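Local coordinates for U4/U6 snRNA-associated-splicing factor PRP24 (Saccharomyces cerevisiae, PDB 4N0T), which binds U6 snRNA through its RNA recognition motifs and serves as a recycling factor of the spliceosome, annealing U6 with U4 snRNA, at residues Leu87-Phe92 against Leu156-Ser161; Asp103-Ile108 against Glu144-Leu149; Ser114-Ser119 against Tyr130-Ser135. One frame throughout, in Å; residues are numbered along the deposited sequence.

Contact 1: residues Leu87-Phe92 against Leu156-Ser161; sequences LWMTNF and LVTKVS. With nucleotides of chain B.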
loop_
_atom_site.group_PDB
_atom_site.type_symbol
_atom_site.label_atom_id
_atom_site.label_comp_id
_atom_site.label_asym_id
_atom_site.label_seq_id
_atom_site.Cartn_x
_atom_site.Cartn_y
_atom_site.Cartn_z
ATOM N N LEU A 87 -5.975 -3.930 15.291
ATOM C CA LEU A 87 -6.582 -2.801 14.602
ATOM C C LEU A 87 -6.243 -2.859 13.121
ATOM O O LEU A 87 -5.185 -3.369 12.729
ATOM C CB LEU A 87 -5.988 -1.511 15.135
ATOM C CG LEU A 87 -6.102 -1.363 16.644
ATOM C CD1 LEU A 87 -5.137 -0.301 17.116
ATOM C CD2 LEU A 87 -7.522 -1.005 16.978
ATOM N N TRP A 88 -7.137 -2.325 12.303
ATOM C CA TRP A 88 -6.797 -2.036 10.921
ATOM C C TRP A 88 -6.917 -0.531 10.743
ATOM O O TRP A 88 -7.920 0.079 11.150
ATOM C CB TRP A 88 -7.721 -2.792 9.970
ATOM C CG TRP A 88 -7.510 -2.507 8.504
ATOM C CD1 TRP A 88 -6.607 -3.105 7.671
ATOM C CD2 TRP A 88 -8.278 -1.611 7.690
ATOM N NE1 TRP A 88 -6.755 -2.618 6.380
ATOM C CE2 TRP A 88 -7.765 -1.691 6.374
ATOM C CE3 TRP A 88 -9.339 -0.735 7.950
ATOM C CZ2 TRP A 88 -8.286 -0.931 5.318
ATOM C CZ3 TRP A 88 -9.861 0.014 6.898
ATOM C CH2 TRP A 88 -9.330 -0.089 5.598
ATOM N N MET A 89 -5.887 0.059 10.156
ATOM C CA MET A 89 -5.802 1.502 9.993
ATOM C C MET A 89 -5.570 1.867 8.530
ATOM O O MET A 89 -4.787 1.211 7.837
ATOM C CB MET A 89 -4.673 2.032 10.880
ATOM C CG MET A 89 -4.524 3.529 10.921
ATOM S SD MET A 89 -3.139 3.950 12.028
ATOM C CE MET A 89 -3.892 3.669 13.623
ATOM N N THR A 90 -6.266 2.887 8.043
ATOM C CA THR A 90 -5.954 3.387 6.718
ATOM C C THR A 90 -6.069 4.906 6.629
ATOM O O THR A 90 -6.534 5.574 7.571
ATOM C CB THR A 90 -6.808 2.701 5.612
ATOM O OG1 THR A 90 -6.193 2.955 4.346
ATOM C CG2 THR A 90 -8.248 3.251 5.586
ATOM N N ASN A 91 -5.610 5.435 5.499
ATOM C CA ASN A 91 -5.638 6.871 5.225
ATOM C C ASN A 91 -4.811 7.701 6.214
ATOM O O ASN A 91 -5.157 8.855 6.515
ATOM C CB ASN A 91 -7.064 7.414 5.153
ATOM C CG ASN A 91 -7.148 8.684 4.310
ATOM O OD1 ASN A 91 -6.467 8.812 3.290
ATOM N ND2 ASN A 91 -7.966 9.643 4.756
ATOM N N PHE A 92 -3.734 7.113 6.734
ATOM C CA PHE A 92 -2.671 7.929 7.316
ATOM C C PHE A 92 -1.938 8.617 6.165
ATOM O O PHE A 92 -2.089 8.219 5.005
ATOM C CB PHE A 92 -1.728 7.091 8.204
ATOM C CG PHE A 92 -1.380 5.724 7.648
ATOM C CD1 PHE A 92 -0.335 5.568 6.747
ATOM C CD2 PHE A 92 -2.072 4.589 8.081
ATOM C CE1 PHE A 92 0.018 4.291 6.270
ATOM C CE2 PHE A 92 -1.737 3.313 7.604
ATOM C CZ PHE A 92 -0.697 3.167 6.701
ATOM N N LEU A 156 -7.849 10.080 9.464
ATOM C CA LEU A 156 -7.453 8.704 9.765
ATOM C C LEU A 156 -8.649 7.763 9.945
ATOM O O LEU A 156 -9.685 8.131 10.518
ATOM C CB LEU A 156 -6.563 8.684 11.021
ATOM C CG LEU A 156 -5.861 7.355 11.299
ATOM C CD1 LEU A 156 -4.782 7.147 10.259
ATOM C CD2 LEU A 156 -5.235 7.361 12.705
ATOM N N VAL A 157 -8.511 6.535 9.448
ATOM C CA VAL A 157 -9.502 5.501 9.706
ATOM C C VAL A 157 -8.868 4.458 10.613
ATOM O O VAL A 157 -7.804 3.922 10.285
ATOM C CB VAL A 157 -9.922 4.795 8.401
ATOM C CG1 VAL A 157 -10.826 3.611 8.712
ATOM C CG2 VAL A 157 -10.621 5.774 7.473
ATOM N N THR A 158 -9.486 4.203 11.770
ATOM C CA THR A 158 -8.985 3.169 12.699
ATOM C C THR A 158 -10.154 2.273 13.102
ATOM O O THR A 158 -11.172 2.757 13.606
ATOM C CB THR A 158 -8.328 3.791 13.961
ATOM O OG1 THR A 158 -7.253 4.642 13.563
ATOM C CG2 THR A 158 -7.762 2.695 14.879
ATOM N N LYS A 159 -10.020 0.967 12.861
ATOM C CA LYS A 159 -11.098 0.012 13.083
ATOM C C LYS A 159 -10.587 -1.208 13.838
ATOM O O LYS A 159 -9.418 -1.573 13.719
ATOM C CB LYS A 159 -11.680 -0.461 11.736
ATOM C CG LYS A 159 -12.380 0.616 10.903
ATOM C CD LYS A 159 -12.809 0.053 9.529
ATOM C CE LYS A 159 -13.613 1.056 8.713
ATOM N NZ LYS A 159 -15.015 1.151 9.203
ATOM N N VAL A 160 -11.465 -1.834 14.611
ATOM C CA VAL A 160 -11.198 -3.171 15.100
ATOM C C VAL A 160 -11.153 -4.069 13.859
ATOM O O VAL A 160 -12.091 -4.075 13.057
ATOM C CB VAL A 160 -12.282 -3.631 16.084
ATOM C CG1 VAL A 160 -12.075 -5.083 16.458
ATOM C CG2 VAL A 160 -12.237 -2.759 17.346
ATOM N N SER A 161 -10.048 -4.789 13.678
ATOM C CA SER A 161 -9.827 -5.568 12.453
ATOM C C SER A 161 -10.814 -6.721 12.244
ATOM O O SER A 161 -10.976 -7.595 13.108
ATOM C CB SER A 161 -8.384 -6.096 12.419
ATOM O OG SER A 161 -8.190 -6.922 11.279
ATOM P P A B 20 -9.255 -2.184 0.549
ATOM O OP1 A B 20 -8.389 -1.786 -0.594
ATOM O OP2 A B 20 -10.671 -2.547 0.274
ATOM O "O5'" A B 20 -8.591 -3.404 1.319
ATOM C "C5'" A B 20 -7.193 -3.435 1.624
ATOM C "C4'" A B 20 -6.874 -4.562 2.566
ATOM O "O4'" A B 20 -7.348 -4.192 3.891
ATOM C "C3'" A B 20 -7.526 -5.906 2.231
ATOM O "O3'" A B 20 -6.665 -6.968 2.631
ATOM C "C2'" A B 20 -8.758 -5.910 3.131
ATOM O "O2'" A B 20 -9.242 -7.198 3.452
ATOM C "C1'" A B 20 -8.238 -5.178 4.372
ATOM N N9 A B 20 -9.295 -4.522 5.140
ATOM C C8 A B 20 -10.176 -3.566 4.705
ATOM N N7 A B 20 -11.047 -3.210 5.624
ATOM C C5 A B 20 -10.700 -3.969 6.734
ATOM C C6 A B 20 -11.238 -4.060 8.033
ATOM N N6 A B 20 -12.280 -3.332 8.437
ATOM N N1 A B 20 -10.654 -4.929 8.889
ATOM C C2 A B 20 -9.624 -5.673 8.470
ATOM N N3 A B 20 -9.044 -5.678 7.265
ATOM C C4 A B 20 -9.627 -4.792 6.449
ATOM P P A B 18 -6.342 5.610 -4.202
ATOM O OP1 A B 18 -5.456 4.695 -4.981
ATOM O OP2 A B 18 -7.805 5.580 -4.402
ATOM O "O5'" A B 18 -6.142 5.372 -2.630
ATOM C "C5'" A B 18 -4.850 5.287 -2.051
ATOM C "C4'" A B 18 -4.922 5.318 -0.538
ATOM O "O4'" A B 18 -5.615 6.516 -0.092
ATOM C "C3'" A B 18 -5.689 4.181 0.122
ATOM O "O3'" A B 18 -4.913 3.007 0.245
ATOM C "C2'" A B 18 -6.096 4.794 1.458
ATOM O "O2'" A B 18 -4.988 4.862 2.340
ATOM C "C1'" A B 18 -6.423 6.218 1.025
ATOM N N9 A B 18 -7.834 6.380 0.629
ATOM C C8 A B 18 -8.331 6.672 -0.623
ATOM N N7 A B 18 -9.634 6.780 -0.647
ATOM C C5 A B 18 -10.022 6.567 0.666
ATOM C C6 A B 18 -11.278 6.555 1.279
ATOM N N6 A B 18 -12.423 6.793 0.622
ATOM N N1 A B 18 -11.335 6.298 2.602
ATOM C C2 A B 18 -10.193 6.075 3.265
ATOM N N3 A B 18 -8.952 6.066 2.785
ATOM C C4 A B 18 -8.927 6.313 1.463
ATOM P P U B 17 -8.569 11.845 -6.173
ATOM O OP1 U B 17 -7.608 12.646 -5.365
ATOM O OP2 U B 17 -8.963 12.305 -7.521
ATOM O "O5'" U B 17 -7.913 10.397 -6.341
ATOM C "C5'" U B 17 -7.882 9.440 -5.284
ATOM C "C4'" U B 17 -6.550 9.422 -4.572
ATOM O "O4'" U B 17 -6.506 10.522 -3.624
ATOM C "C3'" U B 17 -6.280 8.182 -3.721
ATOM O "O3'" U B 17 -5.765 7.088 -4.458
ATOM C "C2'" U B 17 -5.321 8.703 -2.658
ATOM O "O2'" U B 17 -3.993 8.804 -3.151
ATOM C "C1'" U B 17 -5.872 10.106 -2.420
ATOM N N1 U B 17 -6.888 10.071 -1.338
ATOM C C2 U B 17 -6.422 9.869 -0.037
ATOM O O2 U B 17 -5.238 9.747 0.223
ATOM N N3 U B 17 -7.381 9.818 0.939
ATOM C C4 U B 17 -8.742 9.943 0.744
ATOM O O4 U B 17 -9.502 9.863 1.706
ATOM C C5 U B 17 -9.152 10.154 -0.615
ATOM C C6 U B 17 -8.233 10.206 -1.591
#
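Trp88 and Lys159 face each other as an antiparallel hydrogen-bonded pair, and their side chains lie side by side on the face of the sheet that carries A20 of chain B. Trp88 N donates a hydrogen bond to Lys159 O at 2.8 Å, and Thr90 with Val157 repeats the pattern two residues on. With CG anti to the backbone N (chi1 177°), the indole lies under the base of A20, whose C5 sits 3.5 Å above the ring plane over its centre. CD of Lys159 meets the indole edge, 3.9 Å from Trp88 CE3, so the aliphatic part of the lysine borders the stack. Beyond it, Val157 CB packs against Thr90 CG2 at 3.6 Å. Met89 turns to the other face, where its CG rests 3.7 Å from Leu156 CD1 and its CE reaches Thr158. An alanine in place of Trp88 is likely to deprive the A20 base of its stacking platform and Lys159 of the ring edge beside it. Asn91 OD1 accepts a hydrogen bond from N3 of U17 of chain B at 2.7 Å, while Asn91 ND2 is held by Thr155 O. Trp88 thus stacks under RNA and Asn91, past the strand, bonds to U17, whereas Met89 and Leu156 pack on the opposite, helix-covered side.

Contact 2: residues Asp103-Ile108 against Glu144-Leu149; sequences DLLQDI and EKLNGL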
loop_
_atom_site.group_PDB
_atom_site.type_symbol
_atom_site.label_atom_id
_atom_site.label_comp_id
_atom_site.label_asym_id
_atom_site.label_seq_id
_atom_site.Cartn_x
_atom_site.Cartn_y
_atom_site.Cartn_z
ATOM N N ASP A 103 4.391 5.738 17.172
ATOM C CA ASP A 103 4.378 6.939 18.001
ATOM C C ASP A 103 2.960 7.461 18.277
ATOM O O ASP A 103 2.678 7.932 19.381
ATOM C CB ASP A 103 5.301 8.012 17.407
ATOM C CG ASP A 103 6.765 7.587 17.410
ATOM O OD1 ASP A 103 7.130 6.698 18.211
ATOM O OD2 ASP A 103 7.551 8.135 16.609
ATOM N N LEU A 104 2.059 7.355 17.295
ATOM C CA LEU A 104 0.642 7.665 17.520
ATOM C C LEU A 104 0.053 6.928 18.716
ATOM O O LEU A 104 -0.628 7.523 19.552
ATOM C CB LEU A 104 -0.212 7.282 16.302
ATOM C CG LEU A 104 -0.512 8.242 15.161
ATOM C CD1 LEU A 104 -1.610 7.646 14.303
ATOM C CD2 LEU A 104 -0.926 9.609 15.690
ATOM N N LEU A 105 0.274 5.617 18.775
ATOM C CA LEU A 105 -0.264 4.812 19.866
ATOM C C LEU A 105 0.474 5.116 21.181
ATOM O O LEU A 105 -0.131 5.121 22.247
ATOM C CB LEU A 105 -0.193 3.317 19.535
ATOM C CG LEU A 105 -1.328 2.720 18.693
ATOM C CD1 LEU A 105 -1.450 3.393 17.329
ATOM C CD2 LEU A 105 -1.118 1.221 18.533
ATOM N N GLN A 106 1.774 5.353 21.082
ATOM C CA GLN A 106 2.602 5.724 22.235
ATOM C C GLN A 106 1.995 6.954 22.927
ATOM O O GLN A 106 1.893 7.009 24.161
ATOM C CB GLN A 106 4.009 6.039 21.725
ATOM C CG GLN A 106 5.124 6.037 22.739
ATOM C CD GLN A 106 6.461 6.371 22.090
ATOM O OE1 GLN A 106 6.658 7.477 21.576
ATOM N NE2 GLN A 106 7.375 5.411 22.090
ATOM N N ASP A 107 1.567 7.919 22.115
ATOM C CA ASP A 107 0.939 9.160 22.596
ATOM C C ASP A 107 -0.329 8.961 23.428
ATOM O O ASP A 107 -0.652 9.789 24.282
ATOM C CB ASP A 107 0.590 10.066 21.414
ATOM C CG ASP A 107 1.776 10.859 20.909
ATOM O OD1 ASP A 107 2.929 10.420 21.111
ATOM O OD2 ASP A 107 1.548 11.926 20.300
ATOM N N ILE A 108 -1.071 7.892 23.160
ATOM C CA ILE A 108 -2.287 7.614 23.912
ATOM C C ILE A 108 -2.056 6.436 24.856
ATOM O O ILE A 108 -3.000 5.756 25.293
ATOM C CB ILE A 108 -3.506 7.388 22.977
ATOM C CG1 ILE A 108 -3.233 6.235 21.994
ATOM C CG2 ILE A 108 -3.809 8.665 22.216
ATOM C CD1 ILE A 108 -4.510 5.648 21.371
ATOM N N GLU A 144 -11.450 4.727 19.659
ATOM C CA GLU A 144 -12.045 5.913 20.271
ATOM C C GLU A 144 -11.232 7.175 20.007
ATOM O O GLU A 144 -11.785 8.203 19.613
ATOM C CB GLU A 144 -12.187 5.710 21.783
ATOM C CG GLU A 144 -12.826 6.891 22.500
ATOM C CD GLU A 144 -12.603 6.868 24.008
ATOM O OE1 GLU A 144 -12.594 5.767 24.606
ATOM O OE2 GLU A 144 -12.429 7.959 24.594
ATOM N N LYS A 145 -9.918 7.095 20.194
ATOM C CA LYS A 145 -9.064 8.272 20.087
ATOM C C LYS A 145 -8.538 8.566 18.684
ATOM O O LYS A 145 -8.258 9.723 18.368
ATOM C CB LYS A 145 -7.874 8.151 21.041
ATOM C CG LYS A 145 -8.256 7.916 22.503
ATOM C CD LYS A 145 -8.886 9.149 23.141
ATOM C CE LYS A 145 -7.891 10.295 23.222
ATOM N NZ LYS A 145 -8.252 11.268 24.297
ATOM N N LEU A 146 -8.398 7.532 17.849
ATOM C CA LEU A 146 -7.682 7.691 16.580
ATOM C C LEU A 146 -8.577 7.667 15.344
ATOM O O LEU A 146 -8.205 8.232 14.314
ATOM C CB LEU A 146 -6.577 6.639 16.426
ATOM C CG LEU A 146 -5.571 6.560 17.579
ATOM C CD1 LEU A 146 -4.547 5.452 17.340
ATOM C CD2 LEU A 146 -4.868 7.900 17.796
ATOM N N ASN A 147 -9.728 6.999 15.421
ATOM C CA ASN A 147 -10.637 6.992 14.268
ATOM C C ASN A 147 -11.189 8.394 14.049
ATOM O O ASN A 147 -11.856 8.948 14.936
ATOM C CB ASN A 147 -11.791 5.999 14.434
ATOM C CG ASN A 147 -12.590 5.822 13.148
ATOM O OD1 ASN A 147 -12.012 5.653 12.071
ATOM N ND2 ASN A 147 -13.919 5.892 13.248
ATOM N N GLY A 148 -10.907 8.968 12.880
ATOM C CA GLY A 148 -11.373 10.309 12.563
ATOM C C GLY A 148 -10.339 11.388 12.841
ATOM O O GLY A 148 -10.545 12.562 12.528
ATOM N N LEU A 149 -9.210 10.997 13.418
ATOM C CA LEU A 149 -8.137 11.947 13.700
ATOM C C LEU A 149 -7.581 12.552 12.412
ATOM O O LEU A 149 -7.291 11.838 11.451
ATOM C CB LEU A 149 -7.015 11.264 14.488
ATOM C CG LEU A 149 -5.842 12.106 14.965
ATOM C CD1 LEU A 149 -6.315 13.103 16.016
ATOM C CD2 LEU A 149 -4.740 11.221 15.526
#
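Leu105 and Leu146 make the tightest meeting of this contact, their side chains crossing at about a right angle with Leu105 CD1 3.7 Å from Leu146 CD1. Ile108 comes to the same leucine from just past the end of helix 98-107, tip to tip, and its CD1 lies 4.0 Å from Leu146 CD1. The first torsion of Ile108 explains this reach: CG1 stands between the backbone N and the carbonyl carbon (chi1 57°), and the extended second torsion (161°) carries CD1 out to the leucine. Leu146 CD1 therefore meets both side chains, and its CG also lies near Ile108 CD1; this part is wholly apolar, with no hydrogen bond joining the segments. Both helices, 98-107 and 136-146, lie on one side of the four main strands of the second RRM, the two-helix layer of the βαββαβ fold. Leu105 continues onto Ile131 and Val133 of the sheet, and Leu146 onto Leu156 and Thr158. Away from Leu146 the fit is slacker. Leu104 and Leu149 slide past each other in opposite directions, with 4.1 Å between Leu104 CD2 and Leu149 CD2. Leu149 ends a type II turn that begins at Leu146, closed by Leu149 N to Leu146 O at 3.1 Å, in which Gly148 adopts a positive phi of 96° that would press a side chain against the preceding carbonyl. On the solvent side, Lys145 offers only its CB to Ile108 CD1, at 4.2 Å, before the rest of its chain, bent at successive torsions, leads its amine away from helix 98-107.

Contact 3: residues Ser114-Ser119 against Tyr130-Ser135; sequences SIRLPS and YIDVTS. With nucleotides of chain B.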
loop_
_atom_site.group_PDB
_atom_site.type_symbol
_atom_site.label_atom_id
_atom_site.label_comp_id
_atom_site.label_asym_id
_atom_site.label_seq_id
_atom_site.Cartn_x
_atom_site.Cartn_y
_atom_site.Cartn_z
ATOM N N SER A 114 3.063 -5.157 17.167
ATOM C CA SER A 114 3.415 -5.439 15.782
ATOM C C SER A 114 2.658 -4.476 14.886
ATOM O O SER A 114 1.477 -4.223 15.112
ATOM C CB SER A 114 3.036 -6.887 15.425
ATOM O OG SER A 114 3.237 -7.155 14.037
ATOM N N ILE A 115 3.361 -3.904 13.917
ATOM C CA ILE A 115 2.733 -3.030 12.939
ATOM C C ILE A 115 3.136 -3.562 11.573
ATOM O O ILE A 115 4.322 -3.684 11.267
ATOM C CB ILE A 115 3.200 -1.568 13.127
ATOM C CG1 ILE A 115 2.782 -1.067 14.506
ATOM C CG2 ILE A 115 2.557 -0.643 12.083
ATOM C CD1 ILE A 115 3.515 0.209 14.932
ATOM N N ARG A 116 2.147 -3.898 10.750
ATOM C CA ARG A 116 2.412 -4.606 9.499
ATOM C C ARG A 116 1.840 -3.850 8.320
ATOM O O ARG A 116 0.651 -3.583 8.271
ATOM C CB ARG A 116 1.786 -6.010 9.574
ATOM C CG ARG A 116 2.346 -6.824 10.768
ATOM C CD ARG A 116 1.784 -8.242 10.825
ATOM N NE ARG A 116 0.363 -8.342 11.126
ATOM C CZ ARG A 116 -0.174 -8.334 12.344
ATOM N NH1 ARG A 116 0.590 -8.191 13.437
ATOM N NH2 ARG A 116 -1.488 -8.473 12.465
ATOM N N LEU A 117 2.711 -3.538 7.364
ATOM C CA LEU A 117 2.348 -2.741 6.194
ATOM C C LEU A 117 2.428 -3.616 4.943
ATOM O O LEU A 117 3.169 -4.611 4.915
ATOM C CB LEU A 117 3.315 -1.555 6.078
ATOM C CG LEU A 117 3.178 -0.327 6.998
ATOM C CD1 LEU A 117 2.095 0.600 6.523
ATOM C CD2 LEU A 117 2.953 -0.637 8.466
ATOM N N PRO A 118 1.674 -3.245 3.893
ATOM C CA PRO A 118 1.541 -4.104 2.708
ATOM C C PRO A 118 2.597 -3.840 1.635
ATOM O O PRO A 118 3.178 -2.748 1.548
ATOM C CB PRO A 118 0.167 -3.721 2.166
ATOM C CG PRO A 118 0.060 -2.251 2.506
ATOM C CD PRO A 118 0.693 -2.149 3.892
ATOM N N SER A 119 2.821 -4.847 0.794
ATOM C CA SER A 119 3.714 -4.709 -0.365
ATOM C C SER A 119 3.108 -3.790 -1.422
ATOM O O SER A 119 1.911 -3.886 -1.748
ATOM C CB SER A 119 3.947 -6.076 -1.014
ATOM O OG SER A 119 4.574 -5.939 -2.292
ATOM N N TYR A 130 -1.953 -3.153 9.697
ATOM C CA TYR A 130 -2.500 -3.919 10.802
ATOM C C TYR A 130 -1.637 -3.685 12.029
ATOM O O TYR A 130 -0.397 -3.639 11.938
ATOM C CB TYR A 130 -2.533 -5.418 10.471
ATOM C CG TYR A 130 -3.595 -5.767 9.471
ATOM C CD1 TYR A 130 -4.885 -6.079 9.873
ATOM C CD2 TYR A 130 -3.308 -5.761 8.115
ATOM C CE1 TYR A 130 -5.862 -6.396 8.951
ATOM C CE2 TYR A 130 -4.272 -6.066 7.185
ATOM C CZ TYR A 130 -5.539 -6.383 7.603
ATOM O OH TYR A 130 -6.485 -6.675 6.651
ATOM N N ILE A 131 -2.287 -3.518 13.178
ATOM C CA ILE A 131 -1.556 -3.262 14.411
ATOM C C ILE A 131 -2.097 -4.169 15.495
ATOM O O ILE A 131 -3.311 -4.186 15.736
ATOM C CB ILE A 131 -1.764 -1.809 14.888
ATOM C CG1 ILE A 131 -1.361 -0.817 13.800
ATOM C CG2 ILE A 131 -0.934 -1.551 16.154
ATOM C CD1 ILE A 131 -2.199 0.455 13.824
ATOM N N ASP A 132 -1.200 -4.907 16.158
ATOM C CA ASP A 132 -1.593 -5.713 17.303
ATOM C C ASP A 132 -1.232 -4.977 18.590
ATOM O O ASP A 132 -0.107 -4.497 18.738
ATOM C CB ASP A 132 -0.877 -7.065 17.297
ATOM C CG ASP A 132 -1.348 -7.977 16.179
ATOM O OD1 ASP A 132 -2.467 -7.767 15.667
ATOM O OD2 ASP A 132 -0.590 -8.907 15.831
ATOM N N VAL A 133 -2.210 -4.868 19.481
ATOM C CA VAL A 133 -1.973 -4.300 20.809
ATOM C C VAL A 133 -2.125 -5.394 21.861
ATOM O O VAL A 133 -2.242 -6.571 21.509
ATOM C CB VAL A 133 -2.885 -3.087 21.076
ATOM C CG1 VAL A 133 -2.564 -2.006 20.081
ATOM C CG2 VAL A 133 -4.369 -3.470 20.992
ATOM N N THR A 134 -2.090 -5.035 23.146
ATOM C CA THR A 134 -2.020 -6.061 24.182
ATOM C C THR A 134 -3.344 -6.412 24.861
ATOM O O THR A 134 -3.402 -7.367 25.644
ATOM C CB THR A 134 -1.008 -5.685 25.273
ATOM O OG1 THR A 134 -1.446 -4.491 25.932
ATOM C CG2 THR A 134 0.360 -5.454 24.671
ATOM N N SER A 135 -4.395 -5.638 24.605
ATOM C CA SER A 135 -5.709 -5.951 25.180
ATOM C C SER A 135 -6.869 -5.459 24.321
ATOM O O SER A 135 -6.702 -4.540 23.520
ATOM C CB SER A 135 -5.840 -5.354 26.586
ATOM O OG SER A 135 -6.058 -3.951 26.515
ATOM P P G B 21 -5.754 -7.767 1.572
ATOM O OP1 G B 21 -6.056 -7.355 0.169
ATOM O OP2 G B 21 -5.943 -9.222 1.886
ATOM O "O5'" G B 21 -4.273 -7.322 1.927
ATOM C "C5'" G B 21 -3.807 -7.395 3.270
ATOM C "C4'" G B 21 -2.313 -7.202 3.345
ATOM O "O4'" G B 21 -1.941 -7.060 4.738
ATOM C "C3'" G B 21 -1.480 -8.365 2.832
ATOM O "O3'" G B 21 -0.188 -7.835 2.566
ATOM C "C2'" G B 21 -1.378 -9.234 4.079
ATOM O "O2'" G B 21 -0.350 -10.194 4.025
ATOM C "C1'" G B 21 -1.109 -8.149 5.115
ATOM N N9 G B 21 -1.441 -8.476 6.493
ATOM C C8 G B 21 -0.561 -8.301 7.526
ATOM N N7 G B 21 -1.088 -8.607 8.669
ATOM C C5 G B 21 -2.377 -8.982 8.386
ATOM C C6 G B 21 -3.408 -9.389 9.264
ATOM O O6 G B 21 -3.350 -9.527 10.506
ATOM N N1 G B 21 -4.570 -9.684 8.572
ATOM C C2 G B 21 -4.732 -9.549 7.209
ATOM N N2 G B 21 -5.941 -9.860 6.716
ATOM N N3 G B 21 -3.775 -9.172 6.380
ATOM C C4 G B 21 -2.633 -8.891 7.029
ATOM P P A B 22 0.548 -8.044 1.150
ATOM O OP1 A B 22 1.889 -7.436 1.323
ATOM O OP2 A B 22 -0.329 -7.644 0.028
ATOM O "O5'" A B 22 0.805 -9.610 1.097
ATOM C "C5'" A B 22 -0.042 -10.480 0.352
ATOM C "C4'" A B 22 0.656 -11.795 0.147
ATOM O "O4'" A B 22 1.809 -11.560 -0.708
ATOM C "C3'" A B 22 1.198 -12.402 1.440
ATOM O "O3'" A B 22 1.111 -13.820 1.386
ATOM C "C2'" A B 22 2.662 -11.977 1.438
ATOM O "O2'" A B 22 3.525 -12.835 2.156
ATOM C "C1'" A B 22 2.989 -11.973 -0.048
ATOM N N9 A B 22 4.057 -11.033 -0.378
ATOM C C8 A B 22 4.095 -9.679 -0.171
ATOM N N7 A B 22 5.217 -9.120 -0.553
ATOM C C5 A B 22 5.971 -10.178 -1.037
ATOM C C6 A B 22 7.261 -10.252 -1.591
ATOM N N6 A B 22 8.059 -9.195 -1.761
ATOM N N1 A B 22 7.702 -11.471 -1.967
ATOM C C2 A B 22 6.903 -12.532 -1.800
ATOM N N3 A B 22 5.675 -12.592 -1.295
ATOM C C4 A B 22 5.266 -11.364 -0.930
ATOM P P A B 20 -9.255 -2.184 0.549
ATOM O OP1 A B 20 -8.389 -1.786 -0.594
ATOM O OP2 A B 20 -10.671 -2.547 0.274
ATOM O "O5'" A B 20 -8.591 -3.404 1.319
ATOM C "C5'" A B 20 -7.193 -3.435 1.624
ATOM C "C4'" A B 20 -6.874 -4.562 2.566
ATOM O "O4'" A B 20 -7.348 -4.192 3.891
ATOM C "C3'" A B 20 -7.526 -5.906 2.231
ATOM O "O3'" A B 20 -6.665 -6.968 2.631
ATOM C "C2'" A B 20 -8.758 -5.910 3.131
ATOM O "O2'" A B 20 -9.242 -7.198 3.452
ATOM C "C1'" A B 20 -8.238 -5.178 4.372
ATOM N N9 A B 20 -9.295 -4.522 5.140
ATOM C C8 A B 20 -10.176 -3.566 4.705
ATOM N N7 A B 20 -11.047 -3.210 5.624
ATOM C C5 A B 20 -10.700 -3.969 6.734
ATOM C C6 A B 20 -11.238 -4.060 8.033
ATOM N N6 A B 20 -12.280 -3.332 8.437
ATOM N N1 A B 20 -10.654 -4.929 8.889
ATOM C C2 A B 20 -9.624 -5.673 8.470
ATOM N N3 A B 20 -9.044 -5.678 7.265
ATOM C C4 A B 20 -9.627 -4.792 6.449
#
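This is an antiparallel pairing within the hairpin of strands 112-116 and 128-133, at the edge of the second RRM sheet, with RNA across one face. Three backbone bonds set the register, among them Arg116 N to Tyr130 O at 2.8 Å, while Ile115 and Ile131 lie side by side on the helix-covered face. On the RNA face the guanidinium of Arg116 works through its edge. NE donates to G21 N7 of chain B at 2.9 Å, nearly straight at 167°, and NH2 donates to G21 O6, two acceptors on the Hoogsteen edge of the guanine. NH1 makes a salt bridge with Asp132 OD2 at 2.8 Å, meeting it from above the carboxylate plane, and also bonds to Ser114 OG; the bend at chi3 (-67°) turns the guanidinium so that NE and NH2 face G21 while NH1 faces Asp132. Asp132 is itself held by Thr86 and by a salt bridge to Arg52, so the carboxylate probably offsets two neighbouring arginine charges. The Tyr130 ring lies against G21, whose C6 is 3.5 Å above its plane over the centre, and Tyr130 OH donates to A20 N3 of chain B at 2.8 Å. An aromatic of the central strand 128-133 stacking on a base is typical of the RRM sheet surface; here Arg116 adds contacts to the Hoogsteen edge of G21.

Overall arrangement
All three contacts belong to the second RRM and lie on the same side of the chain's centre. Contact 1 pairs strands 86-90 and 154-160, contact 3 pairs 112-116 and 128-133, and strands 86-90 and 128-133 adjoin, so together they span the four main strands; their centres are about 10 Å apart. Contact 2, joining helices 98-107 and 136-146, is centred about 10 Å from contact 1 and 14 Å from contact 3. Along the chain they nest: contact 3 within the loop closed by contact 2, and that within contact 1. Leu105 CD2 touches Ile131 CG2 at 3.7 Å, linking helix layer to sheet. Contacts 1 and 3 thus supply the RNA-binding face, and contact 2 its helix-covered back.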